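PDB 3F6A: hydrolase, NUDIX family from Clostridium perfringens ATCC 13124, which probably hydrolyses a nucleoside diphosphate linked to another moiety, as other NUDIX enzymes do, although its own substrate is not established. Local coordinates for residues H6-V11 and H98-Y103; F12-D17 and T145-L150. All blocks are in the same frame, centred on the assembly; numbering follows the deposited sequence.

Contact 1: residues H6-V11 and H98-Y103; sequences HFTVSV and HIDFVY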
loop_
_atom_site.group_PDB
_atom_site.type_symbol
_atom_site.label_atom_id
_atom_site.label_comp_id
_atom_site.label_asym_id
_atom_site.label_seq_id
_atom_site.Cartn_x
_atom_site.Cartn_y
_atom_site.Cartn_z
ATOM N N HIS A 6 -9.759 -6.932 -7.659
ATOM C CA HIS A 6 -8.534 -6.741 -8.433
ATOM C C HIS A 6 -7.351 -6.503 -7.502
ATOM O O HIS A 6 -6.413 -5.790 -7.850
ATOM C CB HIS A 6 -8.688 -5.522 -9.340
ATOM C CG HIS A 6 -9.608 -5.739 -10.496
ATOM N ND1 HIS A 6 -10.498 -4.779 -10.927
ATOM C CD2 HIS A 6 -9.749 -6.790 -11.338
ATOM C CE1 HIS A 6 -11.148 -5.229 -11.985
ATOM N NE2 HIS A 6 -10.711 -6.446 -12.256
ATOM N N PHE A 7 -7.400 -7.104 -6.322
ATOM C CA PHE A 7 -6.347 -6.922 -5.331
ATOM C C PHE A 7 -5.768 -8.243 -4.857
ATOM O O PHE A 7 -6.504 -9.154 -4.468
ATOM C CB PHE A 7 -6.902 -6.133 -4.142
ATOM C CG PHE A 7 -7.295 -4.722 -4.488
ATOM C CD1 PHE A 7 -6.396 -3.675 -4.327
ATOM C CD2 PHE A 7 -8.560 -4.444 -4.999
ATOM C CE1 PHE A 7 -6.748 -2.369 -4.681
ATOM C CE2 PHE A 7 -8.919 -3.146 -5.354
ATOM C CZ PHE A 7 -8.016 -2.108 -5.193
ATOM N N THR A 8 -4.443 -8.333 -4.889
ATOM C CA THR A 8 -3.734 -9.529 -4.468
ATOM C C THR A 8 -2.564 -9.130 -3.570
ATOM O O THR A 8 -2.249 -7.946 -3.438
ATOM C CB THR A 8 -3.154 -10.284 -5.684
ATOM O OG1 THR A 8 -2.082 -9.520 -6.254
ATOM C CG2 THR A 8 -4.223 -10.497 -6.750
ATOM N N VAL A 9 -1.922 -10.120 -2.958
ATOM C CA VAL A 9 -0.763 -9.862 -2.114
ATOM C C VAL A 9 0.370 -10.800 -2.508
ATOM O O VAL A 9 0.144 -11.839 -3.130
ATOM C CB VAL A 9 -1.074 -10.056 -0.601
ATOM C CG1 VAL A 9 -2.182 -9.113 -0.177
ATOM C CG2 VAL A 9 -1.448 -11.512 -0.304
ATOM N N SER A 10 1.589 -10.412 -2.157
ATOM C CA SER A 10 2.782 -11.205 -2.425
ATOM C C SER A 10 3.616 -11.115 -1.160
ATOM O O SER A 10 3.627 -10.079 -0.500
ATOM C CB SER A 10 3.585 -10.631 -3.602
ATOM O OG SER A 10 2.954 -10.913 -4.835
ATOM N N VAL A 11 4.307 -12.196 -0.822
ATOM C CA VAL A 11 5.133 -12.212 0.373
ATOM C C VAL A 11 6.473 -12.872 0.112
ATOM O O VAL A 11 6.531 -14.014 -0.337
ATOM C CB VAL A 11 4.474 -13.000 1.521
ATOM C CG1 VAL A 11 5.082 -12.576 2.846
ATOM C CG2 VAL A 11 2.980 -12.797 1.508
ATOM N N HIS A 98 -4.479 -6.561 -12.086
ATOM C CA HIS A 98 -4.618 -6.574 -10.641
ATOM C C HIS A 98 -3.486 -5.852 -9.938
ATOM O O HIS A 98 -2.363 -5.772 -10.444
ATOM C CB HIS A 98 -4.683 -8.016 -10.133
ATOM C CG HIS A 98 -3.493 -8.844 -10.505
ATOM N ND1 HIS A 98 -2.427 -9.049 -9.652
ATOM C CD2 HIS A 98 -3.205 -9.532 -11.635
ATOM C CE1 HIS A 98 -1.538 -9.831 -10.242
ATOM N NE2 HIS A 98 -1.988 -10.138 -11.444
ATOM N N ILE A 99 -3.804 -5.327 -8.765
ATOM C CA ILE A 99 -2.834 -4.638 -7.939
ATOM C C ILE A 99 -2.264 -5.689 -7.001
ATOM O O ILE A 99 -3.003 -6.500 -6.442
ATOM C CB ILE A 99 -3.507 -3.529 -7.106
ATOM C CG1 ILE A 99 -3.895 -2.369 -8.021
ATOM C CG2 ILE A 99 -2.578 -3.063 -5.992
ATOM C CD1 ILE A 99 -4.669 -1.277 -7.324
ATOM N N ASP A 100 -0.950 -5.687 -6.838
ATOM C CA ASP A 100 -0.317 -6.643 -5.950
ATOM C C ASP A 100 0.448 -5.922 -4.853
ATOM O O ASP A 100 1.416 -5.201 -5.128
ATOM C CB ASP A 100 0.629 -7.556 -6.727
ATOM C CG ASP A 100 1.318 -8.566 -5.833
ATOM O OD1 ASP A 100 0.625 -9.430 -5.256
ATOM O OD2 ASP A 100 2.555 -8.491 -5.699
ATOM N N PHE A 101 -0.006 -6.106 -3.615
ATOM C CA PHE A 101 0.634 -5.499 -2.454
ATOM C C PHE A 101 1.737 -6.429 -1.986
ATOM O O PHE A 101 1.469 -7.545 -1.550
ATOM C CB PHE A 101 -0.382 -5.282 -1.326
ATOM C CG PHE A 101 -1.380 -4.193 -1.616
ATOM C CD1 PHE A 101 -0.954 -2.949 -2.072
ATOM C CD2 PHE A 101 -2.742 -4.404 -1.425
ATOM C CE1 PHE A 101 -1.871 -1.930 -2.332
ATOM C CE2 PHE A 101 -3.661 -3.395 -1.683
ATOM C CZ PHE A 101 -3.225 -2.157 -2.136
ATOM N N VAL A 102 2.977 -5.956 -2.075
ATOM C CA VAL A 102 4.139 -6.753 -1.702
ATOM C C VAL A 102 4.632 -6.542 -0.281
ATOM O O VAL A 102 4.878 -5.416 0.137
ATOM C CB VAL A 102 5.306 -6.479 -2.658
ATOM C CG1 VAL A 102 6.479 -7.389 -2.326
ATOM C CG2 VAL A 102 4.851 -6.689 -4.081
ATOM N N TYR A 103 4.801 -7.646 0.443
ATOM C CA TYR A 103 5.268 -7.618 1.822
ATOM C C TYR A 103 6.505 -8.488 1.978
ATOM O O TYR A 103 6.698 -9.450 1.232
ATOM C CB TYR A 103 4.183 -8.161 2.758
ATOM C CG TYR A 103 2.933 -7.324 2.831
ATOM C CD1 TYR A 103 2.721 -6.447 3.894
ATOM C CD2 TYR A 103 1.954 -7.406 1.836
ATOM C CE1 TYR A 103 1.564 -5.672 3.969
ATOM C CE2 TYR A 103 0.792 -6.635 1.904
ATOM C CZ TYR A 103 0.610 -5.772 2.974
ATOM O OH TYR A 103 -0.527 -5.008 3.050
#

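Contact 2: residues F12-D17 and T145-L150; sequences FIVCKD and TEALDL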
loop_
_atom_site.group_PDB
_atom_site.type_symbol
_atom_site.label_atom_id
_atom_site.label_comp_id
_atom_site.label_asym_id
_atom_site.label_seq_id
_atom_site.Cartn_x
_atom_site.Cartn_y
_atom_site.Cartn_z
ATOM N N PHE A 12 7.542 -12.144 0.398
ATOM C CA PHE A 12 8.886 -12.652 0.251
ATOM C C PHE A 12 9.297 -13.027 1.662
ATOM O O PHE A 12 9.453 -12.167 2.525
ATOM C CB PHE A 12 9.789 -11.567 -0.332
ATOM C CG PHE A 12 9.589 -11.355 -1.807
ATOM C CD1 PHE A 12 10.333 -12.082 -2.729
ATOM C CD2 PHE A 12 8.630 -10.459 -2.273
ATOM C CE1 PHE A 12 10.129 -11.919 -4.096
ATOM C CE2 PHE A 12 8.418 -10.290 -3.645
ATOM C CZ PHE A 12 9.164 -11.018 -4.555
ATOM N N ILE A 13 9.458 -14.326 1.890
ATOM C CA ILE A 13 9.804 -14.838 3.210
ATOM C C ILE A 13 11.279 -15.184 3.329
ATOM O O ILE A 13 11.821 -15.927 2.512
ATOM C CB ILE A 13 8.954 -16.087 3.527
ATOM C CG1 ILE A 13 7.473 -15.729 3.394
ATOM C CG2 ILE A 13 9.263 -16.598 4.926
ATOM C CD1 ILE A 13 6.530 -16.900 3.506
ATOM N N VAL A 14 11.920 -14.643 4.359
ATOM C CA VAL A 14 13.335 -14.877 4.593
ATOM C C VAL A 14 13.607 -15.733 5.827
ATOM O O VAL A 14 13.060 -15.485 6.898
ATOM C CB VAL A 14 14.089 -13.528 4.756
ATOM C CG1 VAL A 14 15.527 -13.776 5.227
ATOM C CG2 VAL A 14 14.075 -12.764 3.435
ATOM N N CYS A 15 14.444 -16.750 5.664
ATOM C CA CYS A 15 14.837 -17.611 6.775
ATOM C C CYS A 15 16.355 -17.481 6.807
ATOM O O CYS A 15 17.033 -17.824 5.835
ATOM C CB CYS A 15 14.437 -19.070 6.530
ATOM S SG CYS A 15 14.741 -20.139 7.976
ATOM N N LYS A 16 16.872 -16.979 7.924
ATOM C CA LYS A 16 18.301 -16.729 8.101
ATOM C C LYS A 16 18.893 -15.971 6.911
ATOM O O LYS A 16 18.725 -14.757 6.818
ATOM C CB LYS A 16 19.084 -18.026 8.371
ATOM C CG LYS A 16 18.860 -19.156 7.398
ATOM C CD LYS A 16 19.965 -20.193 7.510
ATOM C CE LYS A 16 21.250 -19.713 6.842
ATOM N NZ LYS A 16 21.100 -19.591 5.360
ATOM N N ASP A 17 19.569 -16.660 5.997
ATOM C CA ASP A 17 20.157 -15.963 4.856
ATOM C C ASP A 17 19.597 -16.330 3.480
ATOM O O ASP A 17 20.265 -16.132 2.459
ATOM C CB ASP A 17 21.679 -16.142 4.861
ATOM C CG ASP A 17 22.324 -15.592 6.122
ATOM O OD1 ASP A 17 22.069 -14.414 6.460
ATOM O OD2 ASP A 17 23.089 -16.337 6.778
ATOM N N THR A 145 16.007 -9.882 -3.377
ATOM C CA THR A 145 17.288 -9.366 -2.912
ATOM C C THR A 145 17.065 -8.275 -1.872
ATOM O O THR A 145 17.781 -8.212 -0.871
ATOM C CB THR A 145 18.108 -8.812 -4.087
ATOM O OG1 THR A 145 18.332 -9.862 -5.035
ATOM C CG2 THR A 145 19.448 -8.278 -3.607
ATOM N N GLU A 146 16.073 -7.418 -2.102
ATOM C CA GLU A 146 15.773 -6.367 -1.140
ATOM C C GLU A 146 15.324 -7.022 0.161
ATOM O O GLU A 146 15.721 -6.606 1.246
ATOM C CB GLU A 146 14.652 -5.454 -1.639
ATOM C CG GLU A 146 14.944 -4.721 -2.933
ATOM C CD GLU A 146 13.858 -3.721 -3.272
ATOM O OE1 GLU A 146 12.725 -3.877 -2.759
ATOM O OE2 GLU A 146 14.132 -2.787 -4.055
ATOM N N ALA A 147 14.486 -8.049 0.046
ATOM C CA ALA A 147 13.993 -8.755 1.229
ATOM C C ALA A 147 15.180 -9.291 2.028
ATOM O O ALA A 147 15.220 -9.168 3.253
ATOM C CB ALA A 147 13.060 -9.903 0.819
ATOM N N LEU A 148 16.148 -9.882 1.332
ATOM C CA LEU A 148 17.336 -10.418 1.989
ATOM C C LEU A 148 18.173 -9.313 2.628
ATOM O O LEU A 148 18.599 -9.439 3.776
ATOM C CB LEU A 148 18.190 -11.210 0.992
ATOM C CG LEU A 148 17.708 -12.627 0.667
ATOM C CD1 LEU A 148 18.475 -13.193 -0.521
ATOM C CD2 LEU A 148 17.888 -13.510 1.888
ATOM N N ASP A 149 18.410 -8.231 1.889
ATOM C CA ASP A 149 19.198 -7.119 2.417
ATOM C C ASP A 149 18.543 -6.536 3.665
ATOM O O ASP A 149 19.231 -6.106 4.593
ATOM C CB ASP A 149 19.349 -5.996 1.381
ATOM C CG ASP A 149 20.159 -6.413 0.171
ATOM O OD1 ASP A 149 20.981 -7.344 0.283
ATOM O OD2 ASP A 149 19.985 -5.795 -0.902
ATOM N N LEU A 150 17.213 -6.519 3.681
ATOM C CA LEU A 150 16.471 -5.977 4.812
ATOM C C LEU A 150 16.440 -6.915 6.010
ATOM O O LEU A 150 16.708 -6.504 7.137
ATOM C CB LEU A 150 15.025 -5.668 4.413
ATOM C CG LEU A 150 14.165 -5.146 5.571
ATOM C CD1 LEU A 150 14.600 -3.726 5.900
ATOM C CD2 LEU A 150 12.681 -5.171 5.203
#

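Contact 1: residues H6-V11 and H98-Y103
F7 and I99 lie side by side on one face of a parallel strand pair and point the same way. CE1 of the F7 ring comes within 3.5 Å of I99 CD1. The same ring also reaches F101, two residues on from I99 and on the same face, with F7 CD1 3.8 Å from F101 CE2. Within its own strand, I99 CG2 sits over one face of the F101 ring, toward the rim. V9 and Y103 continue this apolar face more loosely, at 4.4 Å between V9 CG1 and Y103 CE2. The face with T8, S10 and D100 is more polar. T8 is buried, while S10 and D100 are partly open to solvent. Here D100 carries its carboxylate anti to the backbone N (chi1 180°), which brings it across to the hydroxyls of the neighbouring strand. S10 OG lies 2.6 Å from D100 OD2 and can use either carboxylate oxygen. T8 OG1 is 2.9 Å from D100 OD1, but its proton may go there or to I99 O. The carboxylate is thus within bonding distance of both hydroxyls. H98 ND1 adds a weak bond to T8 OG1. Between the two faces the backbones are joined in parallel register. I99 N bonds to H6 O (N-H...O 172°). T8 then gives its N-H to I99 O and takes F101 N on its carbonyl. S10 does the same with F101 O and Y103 N. The strand axes differ by 29°, the twist of the sheet. Beyond F7 and F101 lies the second subunit, where each ring meets its own counterpart; the two F7 rings pack edge-to-face. Strand 30-36 borders 7-15 on its other edge, and strand 86-90 borders 98-106. Helix 43-55 covers V9, V11 and Y103 through C47.

Contact 2: residues F12-D17 and T145-L150
The methyl of A147, on the C-terminal helix of this NUDIX alpha/beta fold, faces F12 on the central mixed sheet. The two beta carbons meet, with F12 CB 3.8 Å from A147 CB. The phenyl group itself runs on past A147 to other neighbours. F12 and V14 are two residues apart on the strand, and both direct their side chains toward the helix. The small methyl of A147 fits against both of them. V14 CG2 lies 4.0 Å from A147 CB and slightly nearer to A147 O. The valine divides its two methyls between successive helix residues. CG1 is turned anti to the backbone N (chi1 171°) and meets L148, while CG2 meets A147. V14 and L148 cross at an oblique angle, 4.1 Å apart at V14 CG1 and L148 CD2. The side chains that meet are all hydrocarbon, and two methyls also lie against carbonyl oxygens. The contact is modest in area. Its strand and helix axes come no closer than 8.5 Å and are inclined by 41°, so side chains fill the interval.

The rest of helix 138-150 extends the same apolar seam. F12 also touches I140, M143 and A144, one to two turns before A147, and A147 rests on Y104 of the neighbouring strand 98-106. Beside it, E146 OE1 is hydrogen-bonded to Y104 OH and H86 NE2. The loop after the strand closes the contact: L148 CD2 touches the backbone carbonyl of exposed D17, with 3.6 Å between that methyl and D17 O.

In the fold
Strand 7-15 carries both contacts, its first half in contact 1 and its second in contact 2. Their centres are about 18 Å apart, on opposite sides of the centre of the chain. Contact 1 joins two strands within the sheet, by backbone bonds with a polar and an apolar face. Contact 2 sets a helix against the sheet through hydrocarbon side chains, with two methyls touching the carbonyls of D17 and A147. Both are largely buried, but contact 1 lies nearer the centre and reaches the second subunit, while contact 2 runs out to exposed D17. They touch directly: F12 N probably bonds to Y103 O, and F12 packs on V102.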